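Side-chain contacts in yeast glycogen phosphorylase (PDB 1YGP), which belongs to the carbohydrate phosphorylase family of the GT-B clan and carries a covalently attached pyridoxal-5'-phosphate between its two domains: residues Met604-Ile609 with Met727-Asn732; Gly733-Gly738 with Val850-Asn855. All blocks are in the same frame, centred on the assembly; numbering follows the deposited sequence.

Contact 1: Met604-Ile609 with Met727-Asn732. With PLP (pyridoxal-5'-phosphate), chain E.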
loop_
_atom_site.group_PDB
_atom_site.type_symbol
_atom_site.label_atom_id
_atom_site.label_comp_id
_atom_site.label_asym_id
_atom_site.label_seq_id
_atom_site.Cartn_x
_atom_site.Cartn_y
_atom_site.Cartn_z
ATOM N N MET A 604 -3.554 -35.760 15.665
ATOM C CA MET A 604 -4.050 -34.411 15.459
ATOM C C MET A 604 -5.468 -34.221 14.974
ATOM O O MET A 604 -5.989 -35.043 14.217
ATOM C CB MET A 604 -3.168 -33.608 14.479
ATOM C CG MET A 604 -2.350 -34.240 13.385
ATOM S SD MET A 604 -0.752 -34.878 13.983
ATOM C CE MET A 604 0.423 -33.681 13.452
ATOM N N GLN A 605 -6.120 -33.129 15.390
ATOM C CA GLN A 605 -7.423 -32.696 14.862
ATOM C C GLN A 605 -7.294 -31.193 14.599
ATOM O O GLN A 605 -7.475 -30.342 15.473
ATOM C CB GLN A 605 -8.573 -32.937 15.868
ATOM C CG GLN A 605 -9.968 -32.716 15.306
ATOM C CD GLN A 605 -11.093 -32.973 16.300
ATOM O OE1 GLN A 605 -10.909 -33.006 17.516
ATOM N NE2 GLN A 605 -12.334 -33.121 15.866
ATOM N N VAL A 606 -6.878 -30.856 13.382
ATOM C CA VAL A 606 -6.730 -29.475 12.974
ATOM C C VAL A 606 -7.812 -29.118 11.947
ATOM O O VAL A 606 -7.816 -29.589 10.797
ATOM C CB VAL A 606 -5.306 -29.195 12.368
ATOM C CG1 VAL A 606 -4.285 -29.306 13.486
ATOM C CG2 VAL A 606 -4.888 -30.197 11.301
ATOM N N LYS A 607 -8.802 -28.334 12.387
ATOM C CA LYS A 607 -9.851 -27.808 11.528
ATOM C C LYS A 607 -10.687 -26.817 12.304
ATOM O O LYS A 607 -10.412 -26.545 13.473
ATOM C CB LYS A 607 -10.778 -28.894 11.005
ATOM C CG LYS A 607 -11.480 -29.802 11.995
ATOM C CD LYS A 607 -11.914 -31.051 11.234
ATOM C CE LYS A 607 -10.708 -31.817 10.714
ATOM N NZ LYS A 607 -11.119 -32.761 9.697
ATOM N N ARG A 608 -11.701 -26.258 11.650
ATOM C CA ARG A 608 -12.580 -25.262 12.221
ATOM C C ARG A 608 -13.204 -25.786 13.486
ATOM O O ARG A 608 -13.691 -26.915 13.533
ATOM C CB ARG A 608 -13.646 -24.923 11.193
ATOM C CG ARG A 608 -14.719 -23.909 11.580
ATOM C CD ARG A 608 -15.114 -23.227 10.287
ATOM N NE ARG A 608 -16.506 -23.426 9.971
ATOM C CZ ARG A 608 -16.974 -24.566 9.471
ATOM N NH1 ARG A 608 -16.187 -25.619 9.227
ATOM N NH2 ARG A 608 -18.270 -24.632 9.156
ATOM N N ILE A 609 -13.108 -24.944 14.496
ATOM C CA ILE A 609 -13.619 -25.251 15.807
ATOM C C ILE A 609 -15.116 -25.099 15.638
ATOM O O ILE A 609 -15.592 -23.996 15.352
ATOM C CB ILE A 609 -13.087 -24.230 16.843
ATOM C CG1 ILE A 609 -11.550 -24.173 16.875
ATOM C CG2 ILE A 609 -13.696 -24.598 18.182
ATOM C CD1 ILE A 609 -10.745 -25.466 17.180
ATOM N N MET A 727 -7.825 -36.177 2.927
ATOM C CA MET A 727 -7.089 -36.678 1.774
ATOM C C MET A 727 -5.622 -36.295 1.888
ATOM O O MET A 727 -4.748 -37.118 1.581
ATOM C CB MET A 727 -7.699 -36.106 0.501
ATOM C CG MET A 727 -9.179 -36.479 0.371
ATOM S SD MET A 727 -9.976 -35.636 -1.020
ATOM C CE MET A 727 -11.656 -35.407 -0.542
ATOM N N LYS A 728 -5.356 -35.085 2.419
ATOM C CA LYS A 728 -4.001 -34.584 2.663
ATOM C C LYS A 728 -3.284 -35.440 3.682
ATOM O O LYS A 728 -2.076 -35.627 3.558
ATOM C CB LYS A 728 -3.994 -33.140 3.193
ATOM C CG LYS A 728 -4.516 -32.106 2.214
ATOM C CD LYS A 728 -4.723 -30.800 2.925
ATOM C CE LYS A 728 -5.595 -29.918 2.063
ATOM N NZ LYS A 728 -5.728 -28.676 2.807
ATOM N N PHE A 729 -3.997 -35.959 4.686
ATOM C CA PHE A 729 -3.407 -36.848 5.664
ATOM C C PHE A 729 -3.143 -38.193 5.021
ATOM O O PHE A 729 -2.045 -38.749 5.176
ATOM C CB PHE A 729 -4.319 -37.053 6.836
ATOM C CG PHE A 729 -4.304 -35.881 7.792
ATOM C CD1 PHE A 729 -3.192 -35.660 8.610
ATOM C CD2 PHE A 729 -5.384 -35.010 7.853
ATOM C CE1 PHE A 729 -3.160 -34.576 9.478
ATOM C CE2 PHE A 729 -5.342 -33.920 8.724
ATOM C CZ PHE A 729 -4.236 -33.702 9.533
ATOM N N VAL A 730 -4.085 -38.714 4.233
ATOM C CA VAL A 730 -3.887 -40.011 3.613
ATOM C C VAL A 730 -2.681 -39.975 2.687
ATOM O O VAL A 730 -1.784 -40.807 2.879
ATOM C CB VAL A 730 -5.174 -40.409 2.873
ATOM C CG1 VAL A 730 -4.967 -41.632 2.003
ATOM C CG2 VAL A 730 -6.225 -40.754 3.921
ATOM N N MET A 731 -2.547 -38.977 1.791
ATOM C CA MET A 731 -1.397 -38.832 0.870
ATOM C C MET A 731 -0.008 -38.805 1.528
ATOM O O MET A 731 1.045 -38.884 0.893
ATOM C CB MET A 731 -1.594 -37.542 0.059
ATOM C CG MET A 731 -0.651 -37.253 -1.117
ATOM S SD MET A 731 -1.369 -35.998 -2.214
ATOM C CE MET A 731 -2.679 -36.954 -2.933
ATOM N N ASN A 732 -0.009 -38.679 2.850
ATOM C CA ASN A 732 1.207 -38.585 3.595
ATOM C C ASN A 732 1.364 -39.736 4.578
ATOM O O ASN A 732 2.178 -39.657 5.502
ATOM C CB ASN A 732 1.200 -37.204 4.280
ATOM C CG ASN A 732 1.627 -36.058 3.355
ATOM O OD1 ASN A 732 2.813 -35.805 3.147
ATOM N ND2 ASN A 732 0.727 -35.286 2.772
HETATM N N1 PLP E . -7.543 -25.014 5.918
HETATM C C2 PLP E . -6.258 -25.326 5.586
HETATM C C2A PLP E . -5.150 -24.446 6.105
HETATM C C3 PLP E . -5.990 -26.415 4.770
HETATM O O3 PLP E . -4.703 -26.686 4.378
HETATM C C4 PLP E . -7.029 -27.205 4.302
HETATM C C4A PLP E . -6.782 -28.475 3.776
HETATM C C5 PLP E . -8.330 -26.862 4.641
HETATM C C6 PLP E . -8.572 -25.773 5.446
HETATM C C5A PLP E . -9.523 -27.761 4.226
HETATM O O4P PLP E . -9.717 -28.772 5.227
HETATM P P PLP E . -11.131 -29.171 5.810
HETATM O O1P PLP E . -12.122 -28.872 4.753
HETATM O O2P PLP E . -10.997 -30.772 5.908
HETATM O O3P PLP E . -11.225 -28.658 7.202
#
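Met604, in strand 601-606, meets the ring of Phe729 through its CG, 4.0 Å from Phe729 CE1. The approach is oblique to the ring, and bends at chi2 (-82°) and chi3 carry the remainder of the chain past it. Two residues on, Val606 again points toward the helix: one branch, CG2, lies at the edge of the same ring, near its plane, 4.0 Å from Phe729 CZ. Phe729 thus meets two alternate residues of one strand, Val606 at its edge and Met604 obliquely. Its CG stands anti to its carbonyl carbon (chi1 -78°), which carries the ring from helix 724-730 to the sheet, where it also touches Ser711 of strand 710-713.

Beyond the strand, Lys607 turns to the cofactor. CB is its closest atom to the phosphate, 3.8 Å from O3P of pyridoxal-5'-phosphate; its NZ is hydrogen-bonded to His713 ND1. From the helix, Lys728 reaches the cofactor on a chain extended beyond CG; NZ is bonded covalently to C4A at 1.4 Å, consistent with the Schiff-base linkage known in this family. Asn732 ND2 donates to Lys728 O at 2.9 Å in a nearly straight bond (N-H...O 168°), and Trp521 O accepts from the same amide.

No hydrogen bond joins the two segments. Their direct contact is apolar and buried: the strand and the lysine-bearing helix meet through packing alone, next to a cofactor held covalently by Lys728 NZ and hydrogen-bonded to Ser725 OG.

Contact 2: Gly733-Gly738 with Val850-Asn855; sequences GGLIIG and VLSLAN
The Schellman motif that ends helix 724-730 presents Gly733 to Leu853 of helix 842-856. Gly733 is its C-prime residue, and its phi of 74° is a backbone angle that glycine adopts readily; the two diagnostic backbone links run from Gly733 N to Val730 O and from Gly734 N to Phe729 O. Onto this turn comes a single methyl, Leu853 CD2, which lies 3.6 Å from Gly733 CA; its still closer approach to Gly733 N is too short to be trusted at 2.8 Å resolution. Gly733 CA and Leu853 CA, 5.7 Å apart, mark the closest approach of the two backbones by alpha carbons.

The turn connects helix to second strand in a beta-alpha-beta crossover: strand 710-713, helix 724-730, then strand 735-739, which lies next to strand 710-713 in the parallel sheet of a Rossmann-like domain. At the start of that last strand, the end of the Leu735 side chain comes near the helix, CD2 4.1 Å from Ser852 OG. This is a van der Waals touch, because OG is hydrogen-bonded to Lys848 O; with OG beside its own backbone N (chi1 -77°), it can bend back along the helix to that carbonyl. A further link is made by Ser849 OG, hydrogen-bonded to Gly733 O, while Leu853 also packs on Trp567 of helix 562-584.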
loop_
_atom_site.group_PDB
_atom_site.type_symbol
_atom_site.label_atom_id
_atom_site.label_comp_id
_atom_site.label_asym_id
_atom_site.label_seq_id
_atom_site.Cartn_x
_atom_site.Cartn_y
_atom_site.Cartn_z
ATOM N N GLY A 733 0.608 -40.832 4.402
ATOM C CA GLY A 733 0.722 -42.024 5.245
ATOM C C GLY A 733 0.145 -41.891 6.651
ATOM O O GLY A 733 0.479 -42.677 7.552
ATOM N N GLY A 734 -0.745 -40.938 6.890
ATOM C CA GLY A 734 -1.329 -40.780 8.206
ATOM C C GLY A 734 -2.537 -41.677 8.279
ATOM O O GLY A 734 -3.143 -41.960 7.226
ATOM N N LEU A 735 -2.915 -42.185 9.453
ATOM C CA LEU A 735 -4.115 -43.003 9.512
ATOM C C LEU A 735 -5.290 -42.183 10.042
ATOM O O LEU A 735 -5.080 -41.183 10.723
ATOM C CB LEU A 735 -3.812 -44.229 10.371
ATOM C CG LEU A 735 -2.684 -45.212 9.938
ATOM C CD1 LEU A 735 -2.942 -46.535 10.634
ATOM C CD2 LEU A 735 -2.688 -45.534 8.445
ATOM N N ILE A 736 -6.537 -42.521 9.728
ATOM C CA ILE A 736 -7.734 -41.754 10.065
ATOM C C ILE A 736 -8.451 -42.512 11.181
ATOM O O ILE A 736 -8.540 -43.750 11.096
ATOM C CB ILE A 736 -8.755 -41.676 8.872
ATOM C CG1 ILE A 736 -8.097 -41.173 7.587
ATOM C CG2 ILE A 736 -9.941 -40.823 9.273
ATOM C CD1 ILE A 736 -7.438 -39.790 7.544
ATOM N N ILE A 737 -8.915 -41.804 12.223
ATOM C CA ILE A 737 -9.904 -42.362 13.133
ATOM C C ILE A 737 -11.096 -41.476 12.767
ATOM O O ILE A 737 -11.017 -40.243 12.860
ATOM C CB ILE A 737 -9.536 -42.228 14.672
ATOM C CG1 ILE A 737 -10.740 -42.747 15.474
ATOM C CG2 ILE A 737 -9.170 -40.810 15.090
ATOM C CD1 ILE A 737 -10.457 -43.010 16.967
ATOM N N GLY A 738 -12.209 -42.009 12.284
ATOM C CA GLY A 738 -13.278 -41.142 11.854
ATOM C C GLY A 738 -14.636 -41.790 11.879
ATOM O O GLY A 738 -14.796 -42.996 12.111
ATOM N N VAL A 850 1.765 -47.360 4.055
ATOM C CA VAL A 850 2.256 -47.541 2.678
ATOM C C VAL A 850 1.083 -47.796 1.760
ATOM O O VAL A 850 0.969 -47.205 0.688
ATOM C CB VAL A 850 3.243 -48.728 2.559
ATOM C CG1 VAL A 850 3.675 -48.901 1.123
ATOM C CG2 VAL A 850 4.528 -48.441 3.343
ATOM N N LEU A 851 0.159 -48.649 2.177
ATOM C CA LEU A 851 -1.009 -48.895 1.372
ATOM C C LEU A 851 -1.843 -47.633 1.234
ATOM O O LEU A 851 -2.333 -47.412 0.117
ATOM C CB LEU A 851 -1.793 -50.031 2.006
ATOM C CG LEU A 851 -1.091 -51.379 1.844
ATOM C CD1 LEU A 851 -1.840 -52.393 2.666
ATOM C CD2 LEU A 851 -0.976 -51.765 0.371
ATOM N N SER A 852 -1.995 -46.781 2.258
ATOM C CA SER A 852 -2.703 -45.514 2.122
ATOM C C SER A 852 -2.165 -44.717 0.939
ATOM O O SER A 852 -2.895 -44.443 -0.020
ATOM C CB SER A 852 -2.554 -44.698 3.397
ATOM O OG SER A 852 -3.400 -45.197 4.409
ATOM N N LEU A 853 -0.856 -44.455 0.966
ATOM C CA LEU A 853 -0.129 -43.785 -0.104
ATOM C C LEU A 853 -0.370 -44.354 -1.481
ATOM O O LEU A 853 -0.679 -43.658 -2.443
ATOM C CB LEU A 853 1.343 -43.882 0.130
ATOM C CG LEU A 853 2.049 -42.657 0.521
ATOM C CD1 LEU A 853 2.184 -41.738 -0.707
ATOM C CD2 LEU A 853 1.333 -42.106 1.737
ATOM N N ALA A 854 -0.232 -45.666 -1.518
ATOM C CA ALA A 854 -0.362 -46.432 -2.723
ATOM C C ALA A 854 -1.707 -46.238 -3.386
ATOM O O ALA A 854 -1.792 -46.208 -4.611
ATOM C CB ALA A 854 -0.148 -47.899 -2.374
ATOM N N ASN A 855 -2.760 -46.045 -2.596
ATOM C CA ASN A 855 -4.097 -45.897 -3.145
ATOM C C ASN A 855 -4.734 -44.512 -2.992
ATOM O O ASN A 855 -5.916 -44.302 -3.319
ATOM C CB ASN A 855 -4.975 -46.941 -2.506
ATOM C CG ASN A 855 -4.500 -48.352 -2.814
ATOM O OD1 ASN A 855 -4.453 -48.840 -3.943
ATOM N ND2 ASN A 855 -4.061 -49.044 -1.776
#

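Contacts 1 and 2 follow each other in the chain and lie 12 Å apart, centre to centre. Residues 727-732 run straight into 733-738, and Phe729 serves both: its ring belongs to contact 1, its backbone carbonyl to the helix-ending turn of contact 2. Leu853 bridges them too, since its CD2 is 3.6 Å from Val730 O. Both contacts reach the same parallel sheet, where strand 710-713 separates strand 601-606 from strand 735-739. Pyridoxal-5'-phosphate belongs to contact 1, through Lys728 and Lys607; contact 2 packs the far end of the lysine-bearing helix against helix 842-856, farther from the centre of the chain (about 22 Å against 13 Å, from the contact centres).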